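Local coordinates for Lmo0135 protein (Listeria monocytogenes EGD-e, PDB 5ISU) that probably serves as the extracellular solute-binding component of an ABC transporter, with peptides the likely cargo of its family, at residues Y185-N197 with P204-D216. Sequence-based numbering, arbitrary orientation.
Sequences YKTGEYVSLERFN and PKLDKVTFRITKD
An antiparallel pair at the centre of a four-stranded mixed sheet joins Tyr190-Arg195 to Lys208-Ile213, their axes 172° apart. Val191 with Phe211 and Leu193 with Val209 are the hydrogen-bonded pairs, Phe211 N reaching Val191 O at 2.7 Å; Ile213 N to Glu189 O and Arg195 N to Asp207 O extend the pairing at both ends. Val191, Leu193, Val209 and Phe211 share the buried face; Val191, Leu193 and Phe211 lie on helix 39-48, while Val209 and Phe211 also touch Ile22 of the neighbouring strand 19-24. There Leu193 CD1 meets the Phe211 ring at its edge, 3.6 Å from CE2.

On the other face, the Arg212 side chain slants across Tyr190, ring and guanidinium planes 59° apart. The Arg212 chain, bent at chi2 and chi3, folds back toward the neighbouring strand, which lays one face of its guanidinium over Tyr190 CB and sets NH2 4.0 Å from CD2 of the ring. The Tyr190 hydroxyl hydrogen-bonds to Glu184 OE2. Thr210 CG2, diagonal to Tyr190 across the pair, touches its CB.

At the end where the loop connects the strands, Arg195 reaches over the loop residues 204-207. With CG between the backbone N and carbonyl carbon (chi1 71°) and an extended chain beyond, its NH1 donates to Pro204 O at 2.9 Å, close to the guanidinium plane. NH1 also pairs with Asp16. Asp207 OD1 stands 3.6 Å from Arg195 NE, well out of the guanidinium plane, a long salt bridge of charge alone. At the far end Ile213 CD1 abuts Gly188 C, beside a classic beta bulge in which Glu189 and Tyr190 both face Lys186. Strand order 19-24, 208-213, 190-195, 180-186 makes this a meander of three antiparallel strands, edged by a parallel N-terminal strand, within a family 5 solute-binding protein.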
loop_
_atom_site.group_PDB
_atom_site.type_symbol
_atom_site.label_atom_id
_atom_site.label_comp_id
_atom_site.label_asym_id
_atom_site.label_seq_id
_atom_site.Cartn_x
_atom_site.Cartn_y
_atom_site.Cartn_z
ATOM N N TYR A 185 25.314 2.643 6.633
ATOM C CA TYR A 185 24.483 3.615 5.915
ATOM C C TYR A 185 25.172 4.955 5.624
ATOM O O TYR A 185 25.432 5.741 6.543
ATOM C CB TYR A 185 23.178 3.850 6.699
ATOM C CG TYR A 185 22.336 5.030 6.231
ATOM C CD1 TYR A 185 21.998 5.179 4.890
ATOM C CD2 TYR A 185 21.821 5.956 7.146
ATOM C CE1 TYR A 185 21.219 6.240 4.455
ATOM C CE2 TYR A 185 21.029 7.024 6.722
ATOM C CZ TYR A 185 20.722 7.157 5.372
ATOM O OH TYR A 185 19.941 8.209 4.914
ATOM N N LYS A 186 25.475 5.195 4.345
ATOM C CA LYS A 186 26.030 6.481 3.908
ATOM C C LYS A 186 24.883 7.362 3.430
ATOM O O LYS A 186 24.270 7.086 2.392
ATOM C CB LYS A 186 27.092 6.353 2.797
ATOM C CG LYS A 186 28.560 6.443 3.241
ATOM C CD LYS A 186 29.453 6.751 2.024
ATOM C CE LYS A 186 30.855 7.269 2.356
ATOM N NZ LYS A 186 31.769 6.277 2.990
ATOM N N THR A 187 24.614 8.423 4.194
ATOM C CA THR A 187 23.534 9.384 3.916
ATOM C C THR A 187 23.502 9.831 2.463
ATOM O O THR A 187 24.522 10.231 1.908
ATOM C CB THR A 187 23.684 10.649 4.794
ATOM O OG1 THR A 187 23.802 10.267 6.171
ATOM C CG2 THR A 187 22.485 11.594 4.615
ATOM N N GLY A 188 22.329 9.735 1.849
ATOM C CA GLY A 188 22.148 10.139 0.462
ATOM C C GLY A 188 22.910 9.333 -0.587
ATOM O O GLY A 188 22.865 9.675 -1.770
ATOM N N GLU A 189 23.593 8.262 -0.176
ATOM C CA GLU A 189 24.369 7.468 -1.128
ATOM C C GLU A 189 23.964 5.996 -1.180
ATOM O O GLU A 189 23.662 5.498 -2.265
ATOM C CB GLU A 189 25.868 7.601 -0.848
ATOM C CG GLU A 189 26.407 9.022 -0.978
ATOM C CD GLU A 189 27.928 9.100 -0.828
ATOM O OE1 GLU A 189 28.649 8.265 -1.427
ATOM O OE2 GLU A 189 28.411 10.015 -0.130
ATOM N N TYR A 190 23.979 5.296 -0.042
ATOM C CA TYR A 190 23.620 3.870 -0.043
ATOM C C TYR A 190 23.441 3.257 1.340
ATOM O O TYR A 190 23.854 3.825 2.352
ATOM C CB TYR A 190 24.691 3.009 -0.793
ATOM C CG TYR A 190 26.062 3.002 -0.131
ATOM C CD1 TYR A 190 26.345 2.152 0.940
ATOM C CD2 TYR A 190 27.072 3.856 -0.575
ATOM C CE1 TYR A 190 27.595 2.152 1.543
ATOM C CE2 TYR A 190 28.325 3.866 0.019
ATOM C CZ TYR A 190 28.584 3.015 1.075
ATOM O OH TYR A 190 29.818 3.054 1.658
ATOM N N VAL A 191 22.801 2.089 1.338
ATOM C CA VAL A 191 22.650 1.245 2.522
ATOM C C VAL A 191 23.217 -0.115 2.111
ATOM O O VAL A 191 22.754 -0.677 1.122
ATOM C CB VAL A 191 21.191 1.043 2.946
ATOM C CG1 VAL A 191 21.134 0.149 4.182
ATOM C CG2 VAL A 191 20.523 2.381 3.222
ATOM N N SER A 192 24.218 -0.626 2.834
ATOM C CA SER A 192 24.818 -1.937 2.505
ATOM C C SER A 192 24.445 -2.979 3.557
ATOM O O SER A 192 24.388 -2.680 4.758
ATOM C CB SER A 192 26.345 -1.849 2.362
ATOM O OG SER A 192 26.937 -1.350 3.544
ATOM N N LEU A 193 24.197 -4.200 3.083
ATOM C CA LEU A 193 23.804 -5.303 3.931
ATOM C C LEU A 193 24.573 -6.555 3.535
ATOM O O LEU A 193 25.112 -6.630 2.425
ATOM C CB LEU A 193 22.315 -5.584 3.712
ATOM C CG LEU A 193 21.261 -4.469 3.764
ATOM C CD1 LEU A 193 19.926 -5.038 3.289
ATOM C CD2 LEU A 193 21.096 -3.873 5.146
ATOM N N GLU A 194 24.593 -7.547 4.421
ATOM C CA GLU A 194 25.244 -8.831 4.139
ATOM C C GLU A 194 24.350 -9.964 4.606
ATOM O O GLU A 194 23.609 -9.809 5.581
ATOM C CB GLU A 194 26.638 -8.917 4.773
ATOM C CG GLU A 194 26.675 -8.973 6.292
ATOM C CD GLU A 194 28.093 -9.014 6.850
ATOM O OE1 GLU A 194 29.085 -9.028 6.069
ATOM O OE2 GLU A 194 28.214 -9.022 8.088
ATOM N N ARG A 195 24.449 -11.118 3.947
ATOM C CA ARG A 195 23.562 -12.232 4.261
ATOM C C ARG A 195 23.602 -12.754 5.700
ATOM O O ARG A 195 24.650 -12.788 6.353
ATOM C CB ARG A 195 23.721 -13.385 3.278
ATOM C CG ARG A 195 25.022 -14.170 3.377
ATOM C CD ARG A 195 25.034 -15.296 2.342
ATOM N NE ARG A 195 26.385 -15.755 2.052
ATOM C CZ ARG A 195 26.699 -16.587 1.068
ATOM N NH1 ARG A 195 25.752 -17.043 0.254
ATOM N NH2 ARG A 195 27.976 -16.954 0.875
ATOM N N PHE A 196 22.424 -13.137 6.186
ATOM C CA PHE A 196 22.273 -13.712 7.511
ATOM C C PHE A 196 22.245 -15.204 7.304
ATOM O O PHE A 196 21.289 -15.726 6.755
ATOM C CB PHE A 196 20.990 -13.177 8.140
ATOM C CG PHE A 196 20.655 -13.787 9.458
ATOM C CD1 PHE A 196 21.629 -13.960 10.433
ATOM C CD2 PHE A 196 19.345 -14.095 9.769
ATOM C CE1 PHE A 196 21.300 -14.489 11.670
ATOM C CE2 PHE A 196 19.016 -14.630 10.991
ATOM C CZ PHE A 196 19.991 -14.827 11.945
ATOM N N ASN A 197 23.307 -15.899 7.697
ATOM C CA ASN A 197 23.381 -17.348 7.451
ATOM C C ASN A 197 22.333 -18.183 8.146
ATOM O O ASN A 197 21.921 -19.202 7.608
ATOM C CB ASN A 197 24.779 -17.892 7.783
ATOM C CG ASN A 197 25.833 -17.380 6.824
ATOM O OD1 ASN A 197 25.524 -16.992 5.702
ATOM N ND2 ASN A 197 27.079 -17.386 7.254
ATOM N N PRO A 204 20.753 -17.384 2.579
ATOM C CA PRO A 204 20.653 -16.631 1.313
ATOM C C PRO A 204 21.762 -16.958 0.297
ATOM O O PRO A 204 22.898 -17.241 0.692
ATOM C CB PRO A 204 20.763 -15.183 1.760
ATOM C CG PRO A 204 20.310 -15.196 3.177
ATOM C CD PRO A 204 20.817 -16.483 3.739
ATOM N N LYS A 205 21.415 -16.910 -0.988
ATOM C CA LYS A 205 22.354 -17.239 -2.067
ATOM C C LYS A 205 23.300 -16.088 -2.399
ATOM O O LYS A 205 24.487 -16.312 -2.600
ATOM C CB LYS A 205 21.578 -17.705 -3.291
ATOM C CG LYS A 205 20.786 -18.977 -3.005
ATOM C CD LYS A 205 19.775 -19.283 -4.088
ATOM C CE LYS A 205 19.020 -20.572 -3.804
ATOM N NZ LYS A 205 19.915 -21.766 -3.854
ATOM N N LEU A 206 22.773 -14.865 -2.455
ATOM C CA LEU A 206 23.607 -13.675 -2.680
ATOM C C LEU A 206 24.227 -13.268 -1.336
ATOM O O LEU A 206 23.571 -13.273 -0.290
ATOM C CB LEU A 206 22.795 -12.525 -3.278
ATOM C CG LEU A 206 22.219 -12.797 -4.681
ATOM C CD1 LEU A 206 21.126 -11.796 -5.027
ATOM C CD2 LEU A 206 23.306 -12.808 -5.749
ATOM N N ASP A 207 25.496 -12.920 -1.385
ATOM C CA ASP A 207 26.248 -12.565 -0.203
ATOM C C ASP A 207 25.996 -11.118 0.268
ATOM O O ASP A 207 25.816 -10.888 1.453
ATOM C CB ASP A 207 27.747 -12.799 -0.486
ATOM C CG ASP A 207 28.637 -12.445 0.699
ATOM O OD1 ASP A 207 28.209 -12.649 1.862
ATOM O OD2 ASP A 207 29.775 -11.973 0.462
ATOM N N LYS A 208 25.998 -10.153 -0.650
ATOM C CA LYS A 208 25.802 -8.733 -0.286
ATOM C C LYS A 208 24.698 -8.055 -1.073
ATOM O O LYS A 208 24.482 -8.379 -2.232
ATOM C CB LYS A 208 27.087 -7.954 -0.502
ATOM C CG LYS A 208 28.240 -8.485 0.303
ATOM C CD LYS A 208 29.375 -7.508 0.261
ATOM C CE LYS A 208 30.585 -8.044 0.982
ATOM N NZ LYS A 208 31.618 -6.978 1.016
ATOM N N VAL A 209 23.977 -7.145 -0.417
ATOM C CA VAL A 209 22.913 -6.378 -1.059
ATOM C C VAL A 209 23.116 -4.927 -0.692
ATOM O O VAL A 209 23.269 -4.595 0.479
ATOM C CB VAL A 209 21.511 -6.838 -0.642
ATOM C CG1 VAL A 209 20.443 -5.914 -1.219
ATOM C CG2 VAL A 209 21.249 -8.261 -1.107
ATOM N N THR A 210 23.134 -4.068 -1.703
ATOM C CA THR A 210 23.334 -2.653 -1.502
ATOM C C THR A 210 22.145 -1.943 -2.092
ATOM O O THR A 210 21.727 -2.271 -3.202
ATOM C CB THR A 210 24.602 -2.160 -2.234
ATOM O OG1 THR A 210 25.739 -2.886 -1.768
ATOM C CG2 THR A 210 24.840 -0.651 -2.010
ATOM N N PHE A 211 21.567 -1.014 -1.335
ATOM C CA PHE A 211 20.468 -0.190 -1.841
ATOM C C PHE A 211 21.101 1.119 -2.251
ATOM O O PHE A 211 21.565 1.866 -1.392
ATOM C CB PHE A 211 19.380 0.032 -0.791
ATOM C CG PHE A 211 18.554 -1.195 -0.524
ATOM C CD1 PHE A 211 17.411 -1.453 -1.276
ATOM C CD2 PHE A 211 18.928 -2.102 0.450
ATOM C CE1 PHE A 211 16.646 -2.579 -1.047
ATOM C CE2 PHE A 211 18.175 -3.249 0.676
ATOM C CZ PHE A 211 17.029 -3.479 -0.060
ATOM N N ARG A 212 21.138 1.362 -3.566
ATOM C CA ARG A 212 21.747 2.569 -4.161
ATOM C C ARG A 212 20.728 3.687 -4.382
ATOM O O ARG A 212 19.777 3.526 -5.128
ATOM C CB ARG A 212 22.406 2.189 -5.493
ATOM C CG ARG A 212 22.956 3.322 -6.344
ATOM C CD ARG A 212 24.019 4.142 -5.644
ATOM N NE ARG A 212 25.228 3.380 -5.327
ATOM C CZ ARG A 212 26.296 3.897 -4.714
ATOM N NH1 ARG A 212 26.319 5.183 -4.345
ATOM N NH2 ARG A 212 27.352 3.125 -4.458
ATOM N N ILE A 213 20.982 4.839 -3.782
ATOM C CA ILE A 213 20.076 5.979 -3.855
ATOM C C ILE A 213 20.332 6.880 -5.074
ATOM O O ILE A 213 21.274 7.640 -5.068
ATOM C CB ILE A 213 20.198 6.822 -2.559
ATOM C CG1 ILE A 213 19.953 5.941 -1.330
ATOM C CG2 ILE A 213 19.225 7.998 -2.588
ATOM C CD1 ILE A 213 20.136 6.649 -0.005
ATOM N N THR A 214 19.487 6.789 -6.106
ATOM C CA THR A 214 19.611 7.641 -7.306
ATOM C C THR A 214 18.213 8.109 -7.734
ATOM O O THR A 214 17.366 7.306 -8.169
ATOM C CB THR A 214 20.341 6.953 -8.494
ATOM O OG1 THR A 214 21.579 6.378 -8.046
ATOM C CG2 THR A 214 20.645 7.975 -9.639
ATOM N N LYS A 215 18.019 9.425 -7.620
ATOM C CA LYS A 215 16.764 10.125 -7.904
ATOM C C LYS A 215 16.438 10.251 -9.407
ATOM O O LYS A 215 15.376 9.812 -9.853
ATOM C CB LYS A 215 16.873 11.513 -7.260
ATOM C CG LYS A 215 15.602 12.339 -7.173
ATOM C CD LYS A 215 15.872 13.575 -6.316
ATOM C CE LYS A 215 14.641 14.442 -6.127
ATOM N NZ LYS A 215 14.180 15.051 -7.400
ATOM N N ASP A 216 17.356 10.828 -10.182
ATOM C CA ASP A 216 17.142 11.015 -11.632
ATOM C C ASP A 216 16.990 9.672 -12.369
ATOM O O ASP A 216 17.916 8.856 -12.394
ATOM C CB ASP A 216 18.280 11.854 -12.232
ATOM C CG ASP A 216 18.003 12.286 -13.673
ATOM O OD1 ASP A 216 18.191 11.466 -14.599
ATOM O OD2 ASP A 216 17.659 13.473 -13.880
#